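Local coordinates for kinesin-like protein Nod (Drosophila melanogaster, PDB 3DC4) that hydrolyses ATP, binds microtubules and is required for distributive segregation of non-exchange chromosomes in meiosis, represented here by its catalytic motor domain, at residues 46-51 with 55-60; 84-89 with 303-308; 221-226 with 290-295. All coordinates share one frame; numbering follows the deposited sequence.

Contact 1: 46-51 with 55-60; sequences QFPPWS and SLIVDQ
Gln46 and Ile57 form an antiparallel hydrogen-bonded pair in the small three-stranded sheet of the kinesin motor domain, a peripheral lobe whose centre strand, 55-58, is flanked by 45-46 and 61-64. The evidence is a reciprocal pair of backbone bonds: Gln46 N to Ile57 O is 2.9 Å, and Ile57 N to Gln46 O is also 2.9 Å, with N-H...O angles of 151° and 156°. Gln46 O takes a further C-H contact from Leu56 CA at 3.3 Å. On the face of the sheet that carries the paired side chains, Gln46 and Ile57 run alongside each other in the same direction. Ile57 has CG1 anti to its carbonyl carbon (chi1 -63°) and is extended beyond it, which carries CD1 out to both neighbours: Gln46 NE2 lies 3.8 Å from it, and the ring carbon CG of Pro48 meets it at 3.6 Å. With an alanine in place of Pro48 that ring carbon would be gone, which is likely to open a gap beside Ile57 CD1 and leave the backbone freer to turn where it departs from the strand. Phe47 points away from the partner strand and, like Leu56, touches Ala68 of strand 67-69, while Val58 packs on helix 319-335; these side chains seat the lobe on the motor core. Past Pro48 the loop returns through a water, which donates to Ser55 O at 2.6 Å and is hydrogen-bonded to Ser51 OG at 3.0 Å.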
ATOM      1  N   GLN A  46      15.474 -17.564   4.850  1.00 23.85           N
ATOM      2  CA  GLN A  46      16.817 -17.468   5.376  1.00 25.29           C
ATOM      3  C   GLN A  46      17.430 -16.117   5.077  1.00 23.82           C
ATOM      4  O   GLN A  46      17.414 -15.656   3.936  1.00 21.51           O
ATOM      5  CB  GLN A  46      17.693 -18.558   4.767  1.00 29.21           C
ATOM      6  CG  GLN A  46      19.058 -18.668   5.393  1.00 35.24           C
ATOM      7  CD  GLN A  46      20.058 -19.329   4.472  1.00 39.54           C
ATOM      8  OE1 GLN A  46      19.801 -20.411   3.933  1.00 41.76           O
ATOM      9  NE2 GLN A  46      21.211 -18.683   4.283  1.00 39.68           N
ATOM     10  N   PHE A  47      17.950 -15.476   6.115  1.00 22.39           N
ATOM     11  CA  PHE A  47      18.619 -14.199   5.951  1.00 23.37           C
ATOM     12  C   PHE A  47      20.104 -14.532   6.084  1.00 23.47           C
ATOM     13  O   PHE A  47      20.584 -14.811   7.172  1.00 23.45           O
ATOM     14  CB  PHE A  47      18.176 -13.212   7.035  1.00 23.55           C
ATOM     15  CG  PHE A  47      16.730 -12.812   6.928  1.00 23.35           C
ATOM     16  CD1 PHE A  47      15.726 -13.614   7.465  1.00 23.50           C
ATOM     17  CD2 PHE A  47      16.366 -11.648   6.258  1.00 26.47           C
ATOM     18  CE1 PHE A  47      14.383 -13.262   7.335  1.00 23.81           C
ATOM     19  CE2 PHE A  47      15.023 -11.289   6.123  1.00 25.81           C
ATOM     20  CZ  PHE A  47      14.032 -12.099   6.664  1.00 22.59           C
ATOM     21  N   PRO A  48      20.841 -14.526   4.963  1.00 23.58           N
ATOM     22  CA  PRO A  48      22.275 -14.833   4.934  1.00 24.27           C
ATOM     23  C   PRO A  48      23.083 -14.101   6.002  1.00 24.90           C
ATOM     24  O   PRO A  48      22.878 -12.911   6.239  1.00 22.84           O
ATOM     25  CB  PRO A  48      22.687 -14.421   3.524  1.00 25.30           C
ATOM     26  CG  PRO A  48      21.447 -14.663   2.727  1.00 25.48           C
ATOM     27  CD  PRO A  48      20.371 -14.117   3.631  1.00 23.54           C
ATOM     28  N   PRO A  49      24.015 -14.811   6.664  1.00 25.99           N
ATOM     29  CA  PRO A  49      24.859 -14.221   7.710  1.00 26.79           C
ATOM     30  C   PRO A  49      25.585 -12.982   7.196  1.00 26.09           C
ATOM     31  O   PRO A  49      25.797 -12.019   7.932  1.00 28.35           O
ATOM     32  CB  PRO A  49      25.825 -15.353   8.055  1.00 27.56           C
ATOM     33  CG  PRO A  49      25.016 -16.577   7.795  1.00 29.59           C
ATOM     34  CD  PRO A  49      24.329 -16.240   6.488  1.00 27.91           C
ATOM     35  N   TRP A  50      25.977 -13.024   5.927  1.00 24.69           N
ATOM     36  CA  TRP A  50      26.657 -11.902   5.292  1.00 25.07           C
ATOM     37  C   TRP A  50      25.773 -11.426   4.152  1.00 24.16           C
ATOM     38  O   TRP A  50      25.577 -12.130   3.165  1.00 25.73           O
ATOM     39  CB  TRP A  50      28.030 -12.330   4.758  1.00 24.41           C
ATOM     40  CG  TRP A  50      28.781 -11.237   4.051  1.00 22.01           C
ATOM     41  CD1 TRP A  50      28.586 -10.799   2.769  1.00 21.64           C
ATOM     42  CD2 TRP A  50      29.811 -10.406   4.605  1.00 22.26           C
ATOM     43  NE1 TRP A  50      29.423  -9.744   2.496  1.00 21.78           N
ATOM     44  CE2 TRP A  50      30.183  -9.477   3.607  1.00 21.39           C
ATOM     45  CE3 TRP A  50      30.449 -10.345   5.855  1.00 22.86           C
ATOM     46  CZ2 TRP A  50      31.170  -8.508   3.812  1.00 22.46           C
ATOM     47  CZ3 TRP A  50      31.433  -9.376   6.059  1.00 21.51           C
ATOM     48  CH2 TRP A  50      31.777  -8.469   5.042  1.00 21.39           C
ATOM     49  N   SER A  51      25.223 -10.231   4.297  1.00 23.40           N
ATOM     50  CA  SER A  51      24.351  -9.684   3.266  1.00 23.84           C
ATOM     51  C   SER A  51      24.181  -8.205   3.512  1.00 21.84           C
ATOM     52  O   SER A  51      24.574  -7.689   4.552  1.00 21.29           O
ATOM     53  CB  SER A  51      22.976 -10.342   3.322  1.00 23.65           C
ATOM     54  OG  SER A  51      22.274  -9.877   4.458  1.00 26.22           O
ATOM     55  N   SER A  55      18.488  -8.922   1.193  1.00 19.66           N
ATOM     56  CA  SER A  55      18.435 -10.225   0.555  1.00 19.30           C
ATOM     57  C   SER A  55      17.907 -11.345   1.418  1.00 17.44           C
ATOM     58  O   SER A  55      18.009 -11.320   2.644  1.00 17.92           O
ATOM     59  CB  SER A  55      19.840 -10.612   0.091  1.00 21.18           C
ATOM     60  OG  SER A  55      20.457  -9.531  -0.584  1.00 27.23           O
ATOM     61  N   LEU A  56      17.374 -12.358   0.755  1.00 17.24           N
ATOM     62  CA  LEU A  56      16.861 -13.517   1.455  1.00 18.28           C
ATOM     63  C   LEU A  56      16.918 -14.718   0.538  1.00 18.26           C
ATOM     64  O   LEU A  56      16.991 -14.580  -0.684  1.00 18.13           O
ATOM     65  CB  LEU A  56      15.420 -13.287   1.926  1.00 20.52           C
ATOM     66  CG  LEU A  56      14.369 -12.922   0.883  1.00 22.58           C
ATOM     67  CD1 LEU A  56      13.021 -13.420   1.368  1.00 24.75           C
ATOM     68  CD2 LEU A  56      14.344 -11.421   0.643  1.00 24.54           C
ATOM     69  N   ILE A  57      16.889 -15.896   1.140  1.00 18.80           N
ATOM     70  CA  ILE A  57      16.942 -17.132   0.389  1.00 19.64           C
ATOM     71  C   ILE A  57      15.778 -17.999   0.800  1.00 17.34           C
ATOM     72  O   ILE A  57      15.538 -18.215   1.987  1.00 17.56           O
ATOM     73  CB  ILE A  57      18.249 -17.884   0.657  1.00 20.78           C
ATOM     74  CG1 ILE A  57      19.427 -17.035   0.174  1.00 23.41           C
ATOM     75  CG2 ILE A  57      18.225 -19.245  -0.052  1.00 21.09           C
ATOM     76  CD1 ILE A  57      20.770 -17.524   0.647  1.00 26.23           C
ATOM     77  N   VAL A  58      15.036 -18.464  -0.192  1.00 16.93           N
ATOM     78  CA  VAL A  58      13.894 -19.326   0.045  1.00 17.29           C
ATOM     79  C   VAL A  58      13.976 -20.447  -0.977  1.00 18.53           C
ATOM     80  O   VAL A  58      14.103 -20.197  -2.171  1.00 18.96           O
ATOM     81  CB  VAL A  58      12.567 -18.562  -0.121  1.00 16.51           C
ATOM     82  CG1 VAL A  58      11.395 -19.518   0.046  1.00 15.92           C
ATOM     83  CG2 VAL A  58      12.480 -17.449   0.919  1.00 18.56           C
ATOM     84  N   ASP A  59      13.933 -21.677  -0.485  1.00 20.86           N
ATOM     85  CA  ASP A  59      14.010 -22.861  -1.327  1.00 21.91           C
ATOM     86  C   ASP A  59      15.208 -22.765  -2.276  1.00 23.60           C
ATOM     87  O   ASP A  59      15.094 -23.026  -3.471  1.00 22.26           O
ATOM     88  CB  ASP A  59      12.697 -23.024  -2.105  1.00 22.51           C
ATOM     89  CG  ASP A  59      12.501 -24.427  -2.642  1.00 22.50           C
ATOM     90  OD1 ASP A  59      12.876 -25.394  -1.947  1.00 24.97           O
ATOM     91  OD2 ASP A  59      11.959 -24.564  -3.758  1.00 22.29           O
ATOM     92  N   GLN A  60      16.353 -22.371  -1.724  1.00 24.99           N
ATOM     93  CA  GLN A  60      17.604 -22.236  -2.475  1.00 28.11           C
ATOM     94  C   GLN A  60      17.625 -21.098  -3.486  1.00 26.89           C
ATOM     95  O   GLN A  60      18.600 -20.929  -4.218  1.00 28.50           O
ATOM     96  CB  GLN A  60      17.944 -23.554  -3.179  1.00 33.29           C
ATOM     97  CG  GLN A  60      18.345 -24.654  -2.219  1.00 39.64           C
ATOM     98  CD  GLN A  60      19.532 -24.248  -1.369  1.00 44.40           C
ATOM     99  OE1 GLN A  60      20.619 -23.975  -1.884  1.00 47.54           O
ATOM    100  NE2 GLN A  60      19.330 -24.198  -0.057  1.00 46.05           N
TER
HETATM  101  O   HOH W   1      19.342  -9.646   4.100  1.00 23.55           O

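Contact 2: 84-89 with 303-308; sequences LPLVDK and QSYLTF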
ATOM      1  N   LEU A  84       7.989   6.460   6.279  1.00 20.49           N
ATOM      2  CA  LEU A  84       8.312   7.815   6.707  1.00 22.13           C
ATOM      3  C   LEU A  84       8.890   8.675   5.578  1.00 23.07           C
ATOM      4  O   LEU A  84       8.474   9.823   5.395  1.00 22.55           O
ATOM      5  CB  LEU A  84       9.283   7.786   7.895  1.00 24.29           C
ATOM      6  CG  LEU A  84       9.667   9.171   8.423  1.00 29.15           C
ATOM      7  CD1 LEU A  84       8.425   9.896   8.930  1.00 30.03           C
ATOM      8  CD2 LEU A  84      10.697   9.029   9.533  1.00 30.46           C
ATOM      9  N   PRO A  85       9.843   8.135   4.798  1.00 22.63           N
ATOM     10  CA  PRO A  85      10.429   8.915   3.700  1.00 23.45           C
ATOM     11  C   PRO A  85       9.386   9.443   2.713  1.00 24.29           C
ATOM     12  O   PRO A  85       9.570  10.499   2.112  1.00 24.94           O
ATOM     13  CB  PRO A  85      11.389   7.926   3.043  1.00 24.02           C
ATOM     14  CG  PRO A  85      11.847   7.104   4.220  1.00 25.62           C
ATOM     15  CD  PRO A  85      10.532   6.842   4.937  1.00 24.63           C
ATOM     16  N   LEU A  86       8.291   8.708   2.550  1.00 23.11           N
ATOM     17  CA  LEU A  86       7.235   9.117   1.630  1.00 23.24           C
ATOM     18  C   LEU A  86       6.429  10.300   2.153  1.00 23.31           C
ATOM     19  O   LEU A  86       5.823  11.035   1.375  1.00 23.98           O
ATOM     20  CB  LEU A  86       6.283   7.954   1.358  1.00 21.80           C
ATOM     21  CG  LEU A  86       6.874   6.719   0.679  1.00 22.91           C
ATOM     22  CD1 LEU A  86       5.785   5.668   0.526  1.00 23.82           C
ATOM     23  CD2 LEU A  86       7.462   7.095  -0.682  1.00 23.52           C
ATOM     24  N   VAL A  87       6.424  10.491   3.467  1.00 23.44           N
ATOM     25  CA  VAL A  87       5.656  11.583   4.044  1.00 23.93           C
ATOM     26  C   VAL A  87       6.075  12.930   3.472  1.00 24.76           C
ATOM     27  O   VAL A  87       5.225  13.742   3.114  1.00 23.05           O
ATOM     28  CB  VAL A  87       5.767  11.594   5.578  1.00 24.01           C
ATOM     29  CG1 VAL A  87       5.023  12.798   6.153  1.00 25.53           C
ATOM     30  CG2 VAL A  87       5.169  10.315   6.137  1.00 23.57           C
ATOM     31  N   ASP A  88       7.376  13.181   3.381  1.00 25.54           N
ATOM     32  CA  ASP A  88       7.819  14.450   2.819  1.00 28.70           C
ATOM     33  C   ASP A  88       7.379  14.592   1.368  1.00 27.52           C
ATOM     34  O   ASP A  88       6.970  15.672   0.940  1.00 27.34           O
ATOM     35  CB  ASP A  88       9.338  14.599   2.905  1.00 32.69           C
ATOM     36  CG  ASP A  88       9.786  15.142   4.242  1.00 36.62           C
ATOM     37  OD1 ASP A  88       8.996  15.881   4.874  1.00 38.63           O
ATOM     38  OD2 ASP A  88      10.927  14.841   4.653  1.00 39.40           O
ATOM     39  N   LYS A  89       7.450  13.499   0.616  1.00 26.01           N
ATOM     40  CA  LYS A  89       7.058  13.530  -0.783  1.00 25.12           C
ATOM     41  C   LYS A  89       5.578  13.900  -0.893  1.00 24.21           C
ATOM     42  O   LYS A  89       5.198  14.742  -1.709  1.00 23.26           O
ATOM     43  CB  LYS A  89       7.323  12.168  -1.441  1.00 26.99           C
ATOM     44  CG  LYS A  89       8.756  11.638  -1.261  1.00 31.39           C
ATOM     45  CD  LYS A  89       9.818  12.619  -1.761  1.00 34.75           C
ATOM     46  CE  LYS A  89      11.225  12.057  -1.586  1.00 36.79           C
ATOM     47  NZ  LYS A  89      12.266  13.014  -2.060  1.00 37.68           N
ATOM     48  N   GLN A 303       6.576  10.914 -11.678  1.00 28.37           N
ATOM     49  CA  GLN A 303       7.057  11.454 -10.416  1.00 29.06           C
ATOM     50  C   GLN A 303       6.026  11.166  -9.329  1.00 26.39           C
ATOM     51  O   GLN A 303       5.824  11.983  -8.434  1.00 26.50           O
ATOM     52  CB  GLN A 303       6.920  12.980 -10.414  1.00 30.64           C
ATOM     53  CG  GLN A 303       7.790  13.669 -11.459  1.00 35.91           C
ATOM     54  CD  GLN A 303       7.894  15.164 -11.236  1.00 39.04           C
ATOM     55  OE1 GLN A 303       6.902  15.889 -11.320  1.00 41.59           O
ATOM     56  NE2 GLN A 303       9.103  15.634 -10.951  1.00 41.03           N
ATOM     57  N   SER A 304       5.411   9.993  -9.373  1.00 24.11           N
ATOM     58  CA  SER A 304       4.696   9.413  -8.243  1.00 23.97           C
ATOM     59  C   SER A 304       5.568   8.327  -7.620  1.00 22.65           C
ATOM     60  O   SER A 304       6.539   7.876  -8.233  1.00 21.60           O
ATOM     61  CB  SER A 304       3.356   8.836  -8.688  1.00 24.38           C
ATOM     62  OG  SER A 304       2.484   9.886  -9.075  1.00 26.19           O
ATOM     63  N   TYR A 305       5.221   7.920  -6.399  1.00 19.68           N
ATOM     64  CA  TYR A 305       5.969   6.898  -5.673  1.00 18.58           C
ATOM     65  C   TYR A 305       5.166   5.632  -5.445  1.00 17.22           C
ATOM     66  O   TYR A 305       4.003   5.687  -5.057  1.00 14.58           O
ATOM     67  CB  TYR A 305       6.432   7.439  -4.322  1.00 21.23           C
ATOM     68  CG  TYR A 305       7.458   8.533  -4.435  1.00 23.67           C
ATOM     69  CD1 TYR A 305       7.087   9.836  -4.778  1.00 24.69           C
ATOM     70  CD2 TYR A 305       8.805   8.259  -4.223  1.00 25.13           C
ATOM     71  CE1 TYR A 305       8.037  10.834  -4.909  1.00 25.34           C
ATOM     72  CE2 TYR A 305       9.764   9.242  -4.350  1.00 26.29           C
ATOM     73  CZ  TYR A 305       9.378  10.524  -4.694  1.00 27.32           C
ATOM     74  OH  TYR A 305      10.345  11.492  -4.831  1.00 28.75           O
ATOM     75  N   LEU A 306       5.796   4.486  -5.687  1.00 17.00           N
ATOM     76  CA  LEU A 306       5.141   3.198  -5.502  1.00 18.25           C
ATOM     77  C   LEU A 306       6.021   2.281  -4.662  1.00 19.25           C
ATOM     78  O   LEU A 306       7.174   2.025  -5.007  1.00 18.36           O
ATOM     79  CB  LEU A 306       4.855   2.556  -6.865  1.00 20.26           C
ATOM     80  CG  LEU A 306       4.261   1.146  -6.911  1.00 19.40           C
ATOM     81  CD1 LEU A 306       2.960   1.104  -6.137  1.00 22.13           C
ATOM     82  CD2 LEU A 306       4.037   0.730  -8.363  1.00 21.49           C
ATOM     83  N   THR A 307       5.473   1.798  -3.551  1.00 17.35           N
ATOM     84  CA  THR A 307       6.211   0.905  -2.668  1.00 16.84           C
ATOM     85  C   THR A 307       5.417  -0.368  -2.387  1.00 16.52           C
ATOM     86  O   THR A 307       4.272  -0.322  -1.926  1.00 16.51           O
ATOM     87  CB  THR A 307       6.555   1.591  -1.333  1.00 17.61           C
ATOM     88  OG1 THR A 307       7.450   2.684  -1.576  1.00 21.05           O
ATOM     89  CG2 THR A 307       7.225   0.598  -0.379  1.00 18.06           C
ATOM     90  N   PHE A 308       6.042  -1.504  -2.687  1.00 13.11           N
ATOM     91  CA  PHE A 308       5.448  -2.826  -2.486  1.00 14.42           C
ATOM     92  C   PHE A 308       5.915  -3.430  -1.179  1.00 14.60           C
ATOM     93  O   PHE A 308       7.093  -3.327  -0.835  1.00 15.19           O
ATOM     94  CB  PHE A 308       5.888  -3.792  -3.590  1.00 16.38           C
ATOM     95  CG  PHE A 308       5.251  -3.547  -4.918  1.00 16.77           C
ATOM     96  CD1 PHE A 308       4.021  -4.125  -5.224  1.00 19.65           C
ATOM     97  CD2 PHE A 308       5.899  -2.784  -5.881  1.00 19.79           C
ATOM     98  CE1 PHE A 308       3.452  -3.955  -6.482  1.00 19.59           C
ATOM     99  CE2 PHE A 308       5.340  -2.606  -7.144  1.00 17.26           C
ATOM    100  CZ  PHE A 308       4.109  -3.195  -7.443  1.00 17.42           C
TER
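Lys89 bends at its second torsion (chi2 -56°), which brings CG over the ring of Tyr305 and carries CD and CE on toward its hydroxyl, while Tyr305, with CG anti to its carbonyl carbon (chi1 -67°) and its ring turned by chi2, presents one face to Lys89. The two side chains cross at about a right angle. Lys89 CG stands 3.9 Å from the centroid of the Tyr305 ring and 22° off its normal, a CH-pi contact over the face, displaced toward the rim. Lys89 CD reaches Tyr305 OH at 3.3 Å, and the ammonium atom NZ stays 3.7 Å from that oxygen. The methylenes, not the charge, therefore do the touching over the ring.

One turn earlier, Leu86 divides its two methyls between two strand residues. Its CD2 meets Tyr305 CB at 3.8 Å as the two side chains slide past each other in opposite directions, and its CD1 lies 4.0 Å from Thr307 OG1. Tyr305 and Thr307, alternate residues of the strand, thus face the helix together, whereas Leu306 and Phe308 turn to the other face of the sheet and pack on helix 267-279.

This is helix-on-sheet packing in the P-loop NTPase core of the kinesin motor. Segment 84-89 of helix 84-92 runs nearly antiparallel to 305-308, their axes 10.6 Å apart at closest approach, and the helix leads through a short connection into strand 96-101, the parallel neighbour of 305-312. Asp88 joins it to helix 127-141 as well, through a salt bridge to Arg138. Between Lys89 and Tyr305 the chemistry is mainly dispersive: aliphatic carbon covers an aromatic face, while the ammonium group, held beside the hydroxyl, may polarise the phenol oxygen without an established bond.

Contact 3: 221-226 with 290-295; sequences HAIVTI and SVLTTV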
ATOM      1  N   HIS A 221     -10.180  -6.441  -1.626  1.00 28.58           N
ATOM      2  CA  HIS A 221      -9.035  -5.549  -1.446  1.00 26.98           C
ATOM      3  C   HIS A 221      -9.482  -4.257  -0.787  1.00 25.36           C
ATOM      4  O   HIS A 221     -10.605  -3.799  -1.006  1.00 23.53           O
ATOM      5  CB  HIS A 221      -8.399  -5.226  -2.797  1.00 28.60           C
ATOM      6  CG  HIS A 221      -8.175  -6.429  -3.653  1.00 30.96           C
ATOM      7  ND1 HIS A 221      -7.250  -7.402  -3.342  1.00 31.59           N
ATOM      8  CD2 HIS A 221      -8.787  -6.836  -4.789  1.00 32.94           C
ATOM      9  CE1 HIS A 221      -7.301  -8.359  -4.253  1.00 32.04           C
ATOM     10  NE2 HIS A 221      -8.226  -8.040  -5.141  1.00 33.18           N
ATOM     11  N   ALA A 222      -8.611  -3.674   0.029  1.00 22.74           N
ATOM     12  CA  ALA A 222      -8.937  -2.419   0.696  1.00 21.41           C
ATOM     13  C   ALA A 222      -7.939  -1.341   0.330  1.00 21.84           C
ATOM     14  O   ALA A 222      -6.737  -1.593   0.233  1.00 18.61           O
ATOM     15  CB  ALA A 222      -8.970  -2.613   2.197  1.00 20.31           C
ATOM     16  N   ILE A 223      -8.456  -0.135   0.128  1.00 20.33           N
ATOM     17  CA  ILE A 223      -7.626   1.002  -0.224  1.00 20.56           C
ATOM     18  C   ILE A 223      -8.032   2.203   0.617  1.00 21.59           C
ATOM     19  O   ILE A 223      -9.068   2.829   0.368  1.00 22.83           O
ATOM     20  CB  ILE A 223      -7.785   1.360  -1.709  1.00 21.26           C
ATOM     21  CG1 ILE A 223      -7.395   0.146  -2.564  1.00 23.44           C
ATOM     22  CG2 ILE A 223      -6.917   2.568  -2.053  1.00 21.42           C
ATOM     23  CD1 ILE A 223      -7.895   0.194  -4.000  1.00 27.47           C
ATOM     24  N   VAL A 224      -7.241   2.502   1.638  1.00 19.23           N
ATOM     25  CA  VAL A 224      -7.519   3.653   2.483  1.00 19.31           C
ATOM     26  C   VAL A 224      -6.537   4.717   2.026  1.00 18.69           C
ATOM     27  O   VAL A 224      -5.323   4.503   2.010  1.00 19.16           O
ATOM     28  CB  VAL A 224      -7.305   3.341   3.977  1.00 21.19           C
ATOM     29  CG1 VAL A 224      -7.519   4.596   4.801  1.00 19.64           C
ATOM     30  CG2 VAL A 224      -8.275   2.264   4.420  1.00 22.84           C
ATOM     31  N   THR A 225      -7.072   5.858   1.629  1.00 16.73           N
ATOM     32  CA  THR A 225      -6.238   6.937   1.142  1.00 17.17           C
ATOM     33  C   THR A 225      -6.294   8.177   2.004  1.00 19.49           C
ATOM     34  O   THR A 225      -7.373   8.674   2.339  1.00 20.02           O
ATOM     35  CB  THR A 225      -6.636   7.324  -0.292  1.00 17.54           C
ATOM     36  OG1 THR A 225      -6.388   6.216  -1.160  1.00 21.80           O
ATOM     37  CG2 THR A 225      -5.842   8.532  -0.771  1.00 15.83           C
ATOM     38  N   ILE A 226      -5.109   8.652   2.371  1.00 18.21           N
ATOM     39  CA  ILE A 226      -4.979   9.871   3.142  1.00 18.40           C
ATOM     40  C   ILE A 226      -4.774  10.947   2.084  1.00 19.94           C
ATOM     41  O   ILE A 226      -3.800  10.908   1.329  1.00 19.45           O
ATOM     42  CB  ILE A 226      -3.758   9.816   4.076  1.00 18.04           C
ATOM     43  CG1 ILE A 226      -4.012   8.797   5.189  1.00 17.85           C
ATOM     44  CG2 ILE A 226      -3.473  11.197   4.656  1.00 19.23           C
ATOM     45  CD1 ILE A 226      -2.861   8.666   6.188  1.00 19.49           C
ATOM     46  N   SER A 290      -7.385  -3.482 -14.854  1.00 29.00           N
ATOM     47  CA  SER A 290      -7.944  -3.927 -13.578  1.00 26.99           C
ATOM     48  C   SER A 290      -8.520  -2.751 -12.809  1.00 26.51           C
ATOM     49  O   SER A 290      -8.155  -1.604 -13.049  1.00 27.37           O
ATOM     50  CB  SER A 290      -6.874  -4.590 -12.707  1.00 26.76           C
ATOM     51  OG  SER A 290      -5.996  -3.617 -12.166  1.00 23.90           O
ATOM     52  N   VAL A 291      -9.417  -3.048 -11.878  1.00 26.54           N
ATOM     53  CA  VAL A 291     -10.030  -2.015 -11.062  1.00 27.07           C
ATOM     54  C   VAL A 291      -8.978  -1.333 -10.195  1.00 26.99           C
ATOM     55  O   VAL A 291      -9.042  -0.128  -9.969  1.00 28.28           O
ATOM     56  CB  VAL A 291     -11.112  -2.603 -10.147  1.00 27.06           C
ATOM     57  CG1 VAL A 291     -11.698  -1.509  -9.275  1.00 27.81           C
ATOM     58  CG2 VAL A 291     -12.201  -3.255 -10.989  1.00 28.92           C
ATOM     59  N   LEU A 292      -8.011  -2.109  -9.712  1.00 25.63           N
ATOM     60  CA  LEU A 292      -6.953  -1.567  -8.866  1.00 24.39           C
ATOM     61  C   LEU A 292      -6.169  -0.456  -9.565  1.00 24.83           C
ATOM     62  O   LEU A 292      -5.967   0.618  -8.999  1.00 23.32           O
ATOM     63  CB  LEU A 292      -5.991  -2.683  -8.448  1.00 23.38           C
ATOM     64  CG  LEU A 292      -4.904  -2.318  -7.421  1.00 22.11           C
ATOM     65  CD1 LEU A 292      -5.543  -1.758  -6.163  1.00 20.61           C
ATOM     66  CD2 LEU A 292      -4.086  -3.555  -7.103  1.00 20.90           C
ATOM     67  N   THR A 293      -5.732  -0.711 -10.794  1.00 23.97           N
ATOM     68  CA  THR A 293      -4.961   0.281 -11.532  1.00 23.87           C
ATOM     69  C   THR A 293      -5.832   1.428 -12.040  1.00 24.76           C
ATOM     70  O   THR A 293      -5.323   2.487 -12.405  1.00 25.01           O
ATOM     71  CB  THR A 293      -4.193  -0.368 -12.714  1.00 24.50           C
ATOM     72  OG1 THR A 293      -5.071  -1.219 -13.463  1.00 24.27           O
ATOM     73  CG2 THR A 293      -3.016  -1.183 -12.192  1.00 25.88           C
ATOM     74  N   THR A 294      -7.143   1.215 -12.061  1.00 24.71           N
ATOM     75  CA  THR A 294      -8.070   2.249 -12.495  1.00 26.19           C
ATOM     76  C   THR A 294      -8.283   3.217 -11.329  1.00 25.78           C
ATOM     77  O   THR A 294      -8.165   4.431 -11.488  1.00 26.91           O
ATOM     78  CB  THR A 294      -9.421   1.635 -12.924  1.00 26.64           C
ATOM     79  OG1 THR A 294      -9.223   0.829 -14.093  1.00 27.77           O
ATOM     80  CG2 THR A 294     -10.434   2.726 -13.245  1.00 27.67           C
ATOM     81  N   VAL A 295      -8.572   2.672 -10.151  1.00 26.41           N
ATOM     82  CA  VAL A 295      -8.779   3.492  -8.961  1.00 27.74           C
ATOM     83  C   VAL A 295      -7.516   4.276  -8.610  1.00 27.12           C
ATOM     84  O   VAL A 295      -7.589   5.429  -8.187  1.00 28.81           O
ATOM     85  CB  VAL A 295      -9.180   2.624  -7.755  1.00 29.84           C
ATOM     86  CG1 VAL A 295      -9.259   3.484  -6.496  1.00 30.17           C
ATOM     87  CG2 VAL A 295     -10.523   1.961  -8.027  1.00 28.44           C
TER
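Ile223 reaches from strand 220-229 toward Leu292 and Val295 on helix 291-295, and its atoms approach them in steps. Ile223 CB leaves the strand on the helix side but is still 5.4 Å from Val295 CG1. There the chain branches: CG2, anti to the backbone N, also stops short of the helix. The other branch, with CG1 anti to the carbonyl carbon (chi1 -59°), advances until Ile223 CG1 is 4.5 Å from Leu292 CD1. A nearly extended second torsion (chi2 162°) then drives CD1 outward into contact. This terminal methyl, Ile223 CD1, meets Leu292 CD1 at 3.7 Å and Val295 CG1 at 4.3 Å, two residues three apart on the helix, so a single carbon touches both. Leu292 and Ile223 cross obliquely, with only their end methyls in touch, and the shared surface is correspondingly small.

The strand belongs to the central sheet of the kinesin motor, paired antiparallel with 151-160 and 234-241. Near its start, His221 follows the Ser-Ser-Arg-Ser sequence of kinesin switch I, and His221 ND1 is hydrogen-bonded to Ala243 N, in the Asp-Leu-Ala-Gly sequence of switch II. Ile223 faces helix 291-295, whereas Val224 points to the opposite face and packs on Leu128 of helix 127-141, placing the short helix on the sheet face that carries Ile223. Leu292 is backed in turn by Ile271 of helix 267-279.

The helix follows directly on the Tyr-Arg-Asp-Ser sequence, a region that in related kinesins contributes to the microtubule-binding surface. Ser290 occupies its N-cap position, and Ser290 OG donates to Thr293 OG1 at 2.9 Å. Thr293 OG1 is itself hydrogen-bonded to Tyr287 O, so this hydroxyl holds its proton toward the preceding loop while receiving that of the serine.

How the contacts relate
From the N terminus, contact 1 comes first and closes a short hairpin: three residues separate 46-51 from 55-60, and the loop is complete before the others begin. Contact 2 opens next at 84-89 and waits 213 residues for 303-308, a span that takes in much of the motor core. Contact 3, joining 221-226 to 290-295, lies nested inside that span; no two contacts cross. Contacts 2 and 3 reach the same central sheet, their centres about 16 Å apart, each packing a helix against it. Contact 1 belongs to the separate small sheet, its centre about 27 Å from that of contact 2 and about 33 Å from that of contact 3.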